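Local structure of 2-oxoglutarate dehydrogenase E3 component (Thermus thermophilus, 2YQU) at residues 153-156 with 157-161; 79-82 with 83-86; 18-22 with 23-27. The protein probably oxidises the dihydrolipoyl groups of 2-oxoacid dehydrogenase complexes with NAD(+), using one bound FAD per subunit. All coordinates share one frame; numbering follows the deposited sequence.

Contact 1. Residues 153-156 with 157-161; sequences RVVT and STEAL
Glu159 folds its carboxylate back on Thr156, and the single oxygen OE2 takes two hydrogen bonds from that residue. Thr156 N donates at 3.0 Å to Glu159 OE2, nearly along the C-O direction, with an N-H...O angle of 150°. Thr156 OG1 donates to the same Glu159 OE2 at 2.7 Å, on the syn side and slightly out of the carboxylate plane. The hydroxyl can reach it because Thr156 OG1 lies between the backbone N and the carbonyl carbon (chi1 66°), while the Glu159 chain bends at chi2 (77°). The backbone continues the turn: Ala160 N bonds to Thr156 O at 3.2 Å, and Glu159 N makes a weak bond to that oxygen. Thr156 N to Glu159 OE2 resembles one half of a capping box; the other half, a bond from Glu159 N to Thr156 OG1, is absent, since the hydroxyl donates to the carboxylate. Outside the polar core, Val155 CB meets Glu159 CB at 3.7 Å, the two side chains running past each other in opposite directions, and Val155 CG2 is 4.4 Å from Ala160 CB. Strand 154-155 forms a sheet edge beside strand 255-258, and the turn carries the chain into the short helix 157-160, whose Ser157 touches FAD and whose Ser157 and Ala160 pack on helix 177-188.

Contact 2. Residues 79-82 with 83-86; sequences ALMA and HKDK
Met81 and Lys84 lie one turn apart near the start of the long helix 77-102, and the regular alpha-helical ladder spaces their side chains. Four successive i to i+4 bonds document that regularity: His83 N to Ala79 O at 3.0 Å, Lys84 N to Leu80 O at 3.2 Å, Asp85 N to Met81 O at 2.9 Å and Lys86 N to Ala82 O at 3.0 Å. Their N-H...O angles all fall between 152° and 161°. On this framework the side chains of Met81 and Lys84 run side by side in the same direction. Met81 SD is 3.6 Å from Lys84 NZ, and it is 3.8 Å from Lys84 CE, so the thioether flanks the last two atoms of the lysine. The Lys84 side chain sets out with CG anti to the backbone N and then bends at chi3 (67°), which turns its ammonium end alongside the sulfur; Met81 bends at chi2. The ammonium donates its hydrogen bond outside this pair, to Leu161 O. Asp85 curls back over the preceding turn, where its OD1 stands 3.4 Å from Met81 O, two acceptors close together without a bond. His83 directs its ring away from the first turn, and its NE2 bonds to Ala378 O of the second subunit. One flank of the helix packs on helix 45-63, with Leu80 on Leu51 and Thr54, His83 on Thr54 and Lys84 on Pro47.

Contact 3. Residues 18-22 with 23-27; sequences IRAAQ and LGMKV
Ala20 O accepts from Met25 N at 3.0 Å with an N-H...O angle of 159°, and also receives a weak bond from Leu23 N. Leu23 N bonds to Arg19 O at 3.0 Å, with a straighter N-H...O angle than its weak bond to Ala20 O. Ala21 O has two donors as well: Gly24 N at 3.0 Å, which comes from well above the carbonyl plane and off the lone pairs, and a water whose oxygen is 2.6 Å from Ala21 O. That water also donates to Met25 O, joining the last helical turn to the departing chain. Together the bonds Met25 N to Ala20 O and Gly24 N to Ala21 O, with the positive phi of Gly24 (101°), define a Schellman motif that ends helix 11-22. Having no side chain, Gly24 adopts this phi without crowding the carbonyl oxygen of Leu23. In the Rossmann-type beta-alpha-beta unit, the motif turns the chain from this helix toward strand 27-31. The apolar contact across the motif runs from Ala20 CB to Met25 SD at 3.7 Å, and Val27 CG2 touches the same Ala20 CB at 3.6 Å. Of the polar side chains, Arg19 NH1 donates to Gln22 OE1 at 3.0 Å, in the guanidinium plane, and Leu23 CD2 lies over one guanidinium face near its rim. Arg19 bends at chi2 (63°), bringing its tip back toward Leu23. Arg19 NE forms a salt bridge to Glu322 of helix 310-326, and Gln22 NE2 bonds to Pro452 O of the second subunit. Asp3 OD2, at the start of strand 2-7, accepts from Lys26 N.

In the fold
Contacts 1 and 2 touch directly although their centres are 17 Å apart: they join through Lys84 NZ and Leu161 O, 2.7 Å apart, and Leu161 O also packs on Met81 CE. Contact 3 is remote from both, its centre 37 Å from that of contact 1 and 34 Å from that of contact 2. The three lie at different distances from FAD: the Ser157 side chain is about 4 Å from the cofactor, that of Lys84 about 10 Å and that of Arg19 about 13 Å. Ser157 also lies about 4 Å from the side chain of Ile178, an NAD(+)-binding residue. Contacts 2 and 3 both reach the second subunit.

Contact 1. Residues 153-156 with 157-161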
loop_
_atom_site.group_PDB
_atom_site.type_symbol
_atom_site.label_atom_id
_atom_site.label_comp_id
_atom_site.label_asym_id
_atom_site.label_seq_id
_atom_site.Cartn_x
_atom_site.Cartn_y
_atom_site.Cartn_z
ATOM N N ARG A 153 -2.499 12.758 35.672
ATOM C CA ARG A 153 -1.375 13.576 35.222
ATOM C C ARG A 153 -0.204 12.730 34.726
ATOM O O ARG A 153 0.463 13.101 33.764
ATOM C CB ARG A 153 -0.905 14.500 36.359
ATOM C CG ARG A 153 -1.862 15.661 36.650
ATOM C CD ARG A 153 -1.995 16.639 35.492
ATOM N NE ARG A 153 -2.837 17.796 35.799
ATOM C CZ ARG A 153 -3.278 18.661 34.887
ATOM N NH1 ARG A 153 -4.040 19.685 35.258
ATOM N NH2 ARG A 153 -2.953 18.519 33.605
ATOM N N VAL A 154 0.066 11.625 35.414
ATOM C CA VAL A 154 1.023 10.620 34.977
ATOM C C VAL A 154 0.220 9.397 34.549
ATOM O O VAL A 154 -0.500 8.814 35.357
ATOM C CB VAL A 154 2.000 10.237 36.105
ATOM C CG1 VAL A 154 3.038 9.242 35.607
ATOM C CG2 VAL A 154 2.676 11.484 36.660
ATOM N N VAL A 155 0.357 9.004 33.284
ATOM C CA VAL A 155 -0.580 8.087 32.647
ATOM C C VAL A 155 0.089 6.971 31.850
ATOM O O VAL A 155 1.278 7.029 31.555
ATOM C CB VAL A 155 -1.514 8.844 31.668
ATOM C CG1 VAL A 155 -2.252 9.989 32.374
ATOM C CG2 VAL A 155 -0.743 9.369 30.447
ATOM N N THR A 156 -0.715 5.969 31.501
ATOM C CA THR A 156 -0.342 4.937 30.541
ATOM C C THR A 156 -0.973 5.242 29.190
ATOM O O THR A 156 -1.682 6.235 29.026
ATOM C CB THR A 156 -0.807 3.536 31.009
ATOM O OG1 THR A 156 -2.245 3.469 31.034
ATOM C CG2 THR A 156 -0.367 3.263 32.433
ATOM N N SER A 157 -0.743 4.353 28.225
ATOM C CA SER A 157 -1.227 4.565 26.869
ATOM C C SER A 157 -2.744 4.717 26.827
ATOM O O SER A 157 -3.263 5.450 26.006
ATOM C CB SER A 157 -0.783 3.427 25.943
ATOM O OG SER A 157 -1.047 2.163 26.510
ATOM N N THR A 158 -3.453 4.038 27.722
ATOM C CA THR A 158 -4.912 4.078 27.709
ATOM C C THR A 158 -5.464 5.495 27.888
ATOM O O THR A 158 -6.371 5.910 27.165
ATOM C CB THR A 158 -5.468 3.156 28.805
ATOM O OG1 THR A 158 -5.143 1.793 28.488
ATOM C CG2 THR A 158 -6.976 3.181 28.817
ATOM N N GLU A 159 -4.910 6.217 28.855
ATOM C CA GLU A 159 -5.376 7.559 29.179
ATOM C C GLU A 159 -4.880 8.552 28.139
ATOM O O GLU A 159 -5.529 9.563 27.876
ATOM C CB GLU A 159 -4.894 7.966 30.568
ATOM C CG GLU A 159 -5.519 7.166 31.694
ATOM C CD GLU A 159 -4.943 5.765 31.875
ATOM O OE1 GLU A 159 -5.716 4.829 32.187
ATOM O OE2 GLU A 159 -3.723 5.583 31.742
ATOM N N ALA A 160 -3.742 8.241 27.530
ATOM C CA ALA A 160 -3.183 9.084 26.478
ATOM C C ALA A 160 -4.000 9.038 25.185
ATOM O O ALA A 160 -3.831 9.890 24.323
ATOM C CB ALA A 160 -1.746 8.711 26.204
ATOM N N LEU A 161 -4.871 8.048 25.044
ATOM C CA LEU A 161 -5.812 7.993 23.924
ATOM C C LEU A 161 -7.016 8.922 24.103
ATOM O O LEU A 161 -7.796 9.109 23.159
ATOM C CB LEU A 161 -6.327 6.568 23.741
ATOM C CG LEU A 161 -5.289 5.522 23.336
ATOM C CD1 LEU A 161 -5.811 4.126 23.652
ATOM C CD2 LEU A 161 -4.959 5.669 21.863
#

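Contact 2. Residues 79-82 with 83-86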
loop_
_atom_site.group_PDB
_atom_site.type_symbol
_atom_site.label_atom_id
_atom_site.label_comp_id
_atom_site.label_asym_id
_atom_site.label_seq_id
_atom_site.Cartn_x
_atom_site.Cartn_y
_atom_site.Cartn_z
ATOM N N ALA A 79 -15.294 15.634 18.457
ATOM C CA ALA A 79 -15.557 14.916 17.208
ATOM C C ALA A 79 -14.445 13.908 16.906
ATOM O O ALA A 79 -14.723 12.819 16.428
ATOM C CB ALA A 79 -15.719 15.894 16.049
ATOM N N LEU A 80 -13.198 14.276 17.208
ATOM C CA LEU A 80 -12.039 13.402 17.021
ATOM C C LEU A 80 -12.170 12.159 17.899
ATOM O O LEU A 80 -11.975 11.037 17.435
ATOM C CB LEU A 80 -10.737 14.145 17.360
ATOM C CG LEU A 80 -9.424 13.445 16.968
ATOM C CD1 LEU A 80 -9.138 13.677 15.507
ATOM C CD2 LEU A 80 -8.256 13.923 17.817
ATOM N N MET A 81 -12.546 12.367 19.155
ATOM C CA MET A 81 -12.682 11.275 20.116
ATOM C C MET A 81 -13.929 10.445 19.813
ATOM O O MET A 81 -13.937 9.235 20.035
ATOM C CB MET A 81 -12.723 11.820 21.544
ATOM C CG MET A 81 -11.403 12.412 21.998
ATOM S SD MET A 81 -10.129 11.159 22.150
ATOM C CE MET A 81 -8.733 12.151 22.533
ATOM N N ALA A 82 -14.967 11.088 19.282
ATOM C CA ALA A 82 -16.193 10.392 18.910
ATOM C C ALA A 82 -15.919 9.417 17.764
ATOM O O ALA A 82 -16.428 8.309 17.764
ATOM C CB ALA A 82 -17.280 11.380 18.527
ATOM N N HIS A 83 -15.104 9.834 16.801
ATOM C CA HIS A 83 -14.722 8.960 15.695
ATOM C C HIS A 83 -13.965 7.744 16.242
ATOM O O HIS A 83 -14.249 6.610 15.868
ATOM C CB HIS A 83 -13.856 9.705 14.671
ATOM C CG HIS A 83 -13.251 8.805 13.642
ATOM N ND1 HIS A 83 -14.003 8.186 12.666
ATOM C CD2 HIS A 83 -11.975 8.390 13.459
ATOM C CE1 HIS A 83 -13.210 7.436 11.919
ATOM N NE2 HIS A 83 -11.978 7.536 12.382
ATOM N N LYS A 84 -13.015 8.000 17.135
ATOM C CA LYS A 84 -12.210 6.950 17.749
ATOM C C LYS A 84 -13.125 5.926 18.406
ATOM O O LYS A 84 -12.999 4.726 18.168
ATOM C CB LYS A 84 -11.272 7.553 18.796
ATOM C CG LYS A 84 -10.370 6.543 19.521
ATOM C CD LYS A 84 -9.722 7.147 20.770
ATOM C CE LYS A 84 -10.759 7.453 21.859
ATOM N NZ LYS A 84 -10.145 7.693 23.187
ATOM N N ASP A 85 -14.061 6.417 19.206
ATOM C CA ASP A 85 -14.958 5.550 19.964
ATOM C C ASP A 85 -15.868 4.734 19.048
ATOM O O ASP A 85 -16.146 3.579 19.335
ATOM C CB ASP A 85 -15.831 6.366 20.917
ATOM C CG ASP A 85 -15.061 6.900 22.108
ATOM O OD1 ASP A 85 -15.535 7.889 22.709
ATOM O OD2 ASP A 85 -13.987 6.412 22.511
ATOM N N LYS A 86 -16.326 5.350 17.964
ATOM C CA LYS A 86 -17.215 4.702 17.003
ATOM C C LYS A 86 -16.487 3.580 16.259
ATOM O O LYS A 86 -17.062 2.520 16.005
ATOM C CB LYS A 86 -17.735 5.739 16.008
ATOM C CG LYS A 86 -18.773 5.235 15.033
ATOM C CD LYS A 86 -19.401 6.408 14.284
ATOM C CE LYS A 86 -20.435 5.952 13.278
ATOM N NZ LYS A 86 -21.261 7.098 12.815
#

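Contact 3. Residues 18-22 with 23-27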
loop_
_atom_site.group_PDB
_atom_site.type_symbol
_atom_site.label_atom_id
_atom_site.label_comp_id
_atom_site.label_asym_id
_atom_site.label_seq_id
_atom_site.Cartn_x
_atom_site.Cartn_y
_atom_site.Cartn_z
ATOM N N ILE A 18 -12.213 -18.584 16.779
ATOM C CA ILE A 18 -12.900 -18.688 15.487
ATOM C C ILE A 18 -12.285 -19.811 14.643
ATOM O O ILE A 18 -13.005 -20.627 14.086
ATOM C CB ILE A 18 -12.873 -17.339 14.705
ATOM C CG1 ILE A 18 -13.670 -16.264 15.449
ATOM C CG2 ILE A 18 -13.412 -17.522 13.289
ATOM C CD1 ILE A 18 -13.372 -14.848 14.972
ATOM N N ARG A 19 -10.958 -19.868 14.560
ATOM C CA ARG A 19 -10.306 -20.941 13.819
ATOM C C ARG A 19 -10.633 -22.321 14.388
ATOM O O ARG A 19 -10.880 -23.270 13.627
ATOM C CB ARG A 19 -8.793 -20.744 13.791
ATOM C CG ARG A 19 -8.065 -21.705 12.872
ATOM C CD ARG A 19 -8.432 -21.555 11.396
ATOM N NE ARG A 19 -7.847 -22.634 10.605
ATOM C CZ ARG A 19 -8.455 -23.300 9.629
ATOM N NH1 ARG A 19 -9.713 -23.049 9.290
ATOM N NH2 ARG A 19 -7.791 -24.250 8.985
ATOM N N ALA A 20 -10.629 -22.426 15.712
ATOM C CA ALA A 20 -10.954 -23.673 16.396
ATOM C C ALA A 20 -12.371 -24.134 16.040
ATOM O O ALA A 20 -12.593 -25.314 15.730
ATOM C CB ALA A 20 -10.796 -23.513 17.907
ATOM N N ALA A 21 -13.315 -23.196 16.059
ATOM C CA ALA A 21 -14.685 -23.480 15.637
ATOM C C ALA A 21 -14.720 -23.980 14.196
ATOM O O ALA A 21 -15.424 -24.937 13.891
ATOM C CB ALA A 21 -15.566 -22.249 15.793
ATOM N N GLN A 22 -13.957 -23.338 13.312
ATOM C CA GLN A 22 -13.865 -23.757 11.915
ATOM C C GLN A 22 -13.324 -25.178 11.773
ATOM O O GLN A 22 -13.673 -25.888 10.832
ATOM C CB GLN A 22 -12.989 -22.788 11.114
ATOM C CG GLN A 22 -13.618 -21.427 10.906
ATOM C CD GLN A 22 -12.742 -20.480 10.090
ATOM O OE1 GLN A 22 -11.565 -20.767 9.839
ATOM N NE2 GLN A 22 -13.317 -19.356 9.676
ATOM N N LEU A 23 -12.479 -25.588 12.713
ATOM C CA LEU A 23 -11.885 -26.926 12.699
ATOM C C LEU A 23 -12.805 -27.973 13.327
ATOM O O LEU A 23 -12.508 -29.163 13.287
ATOM C CB LEU A 23 -10.532 -26.910 13.419
ATOM C CG LEU A 23 -9.462 -26.085 12.692
ATOM C CD1 LEU A 23 -8.299 -25.775 13.622
ATOM C CD2 LEU A 23 -8.985 -26.797 11.441
ATOM N N GLY A 24 -13.916 -27.518 13.899
ATOM C CA GLY A 24 -14.935 -28.395 14.447
ATOM C C GLY A 24 -14.900 -28.556 15.952
ATOM O O GLY A 24 -15.575 -29.425 16.493
ATOM N N MET A 25 -14.110 -27.732 16.629
ATOM C CA MET A 25 -14.002 -27.777 18.084
ATOM C C MET A 25 -15.186 -27.073 18.746
ATOM O O MET A 25 -15.733 -26.104 18.207
ATOM C CB MET A 25 -12.697 -27.105 18.547
ATOM C CG MET A 25 -11.420 -27.741 18.006
ATOM S SD MET A 25 -9.941 -27.024 18.759
ATOM C CE MET A 25 -9.892 -27.984 20.257
ATOM N N LYS A 26 -15.572 -27.565 19.919
ATOM C CA LYS A 26 -16.535 -26.880 20.771
ATOM C C LYS A 26 -15.726 -25.962 21.658
ATOM O O LYS A 26 -14.912 -26.430 22.446
ATOM C CB LYS A 26 -17.321 -27.872 21.630
ATOM C CG LYS A 26 -18.297 -27.220 22.584
ATOM C CD LYS A 26 -19.020 -28.250 23.450
ATOM C CE LYS A 26 -20.045 -27.595 24.372
ATOM N NZ LYS A 26 -20.347 -28.456 25.573
ATOM N N VAL A 27 -15.953 -24.661 21.525
ATOM C CA VAL A 27 -15.059 -23.664 22.098
ATOM C C VAL A 27 -15.783 -22.760 23.079
ATOM O O VAL A 27 -16.896 -22.306 22.815
ATOM C CB VAL A 27 -14.446 -22.770 21.000
ATOM C CG1 VAL A 27 -13.447 -21.803 21.607
ATOM C CG2 VAL A 27 -13.804 -23.621 19.921
HETATM O O HOH W 1 -17.094 -25.832 15.680
#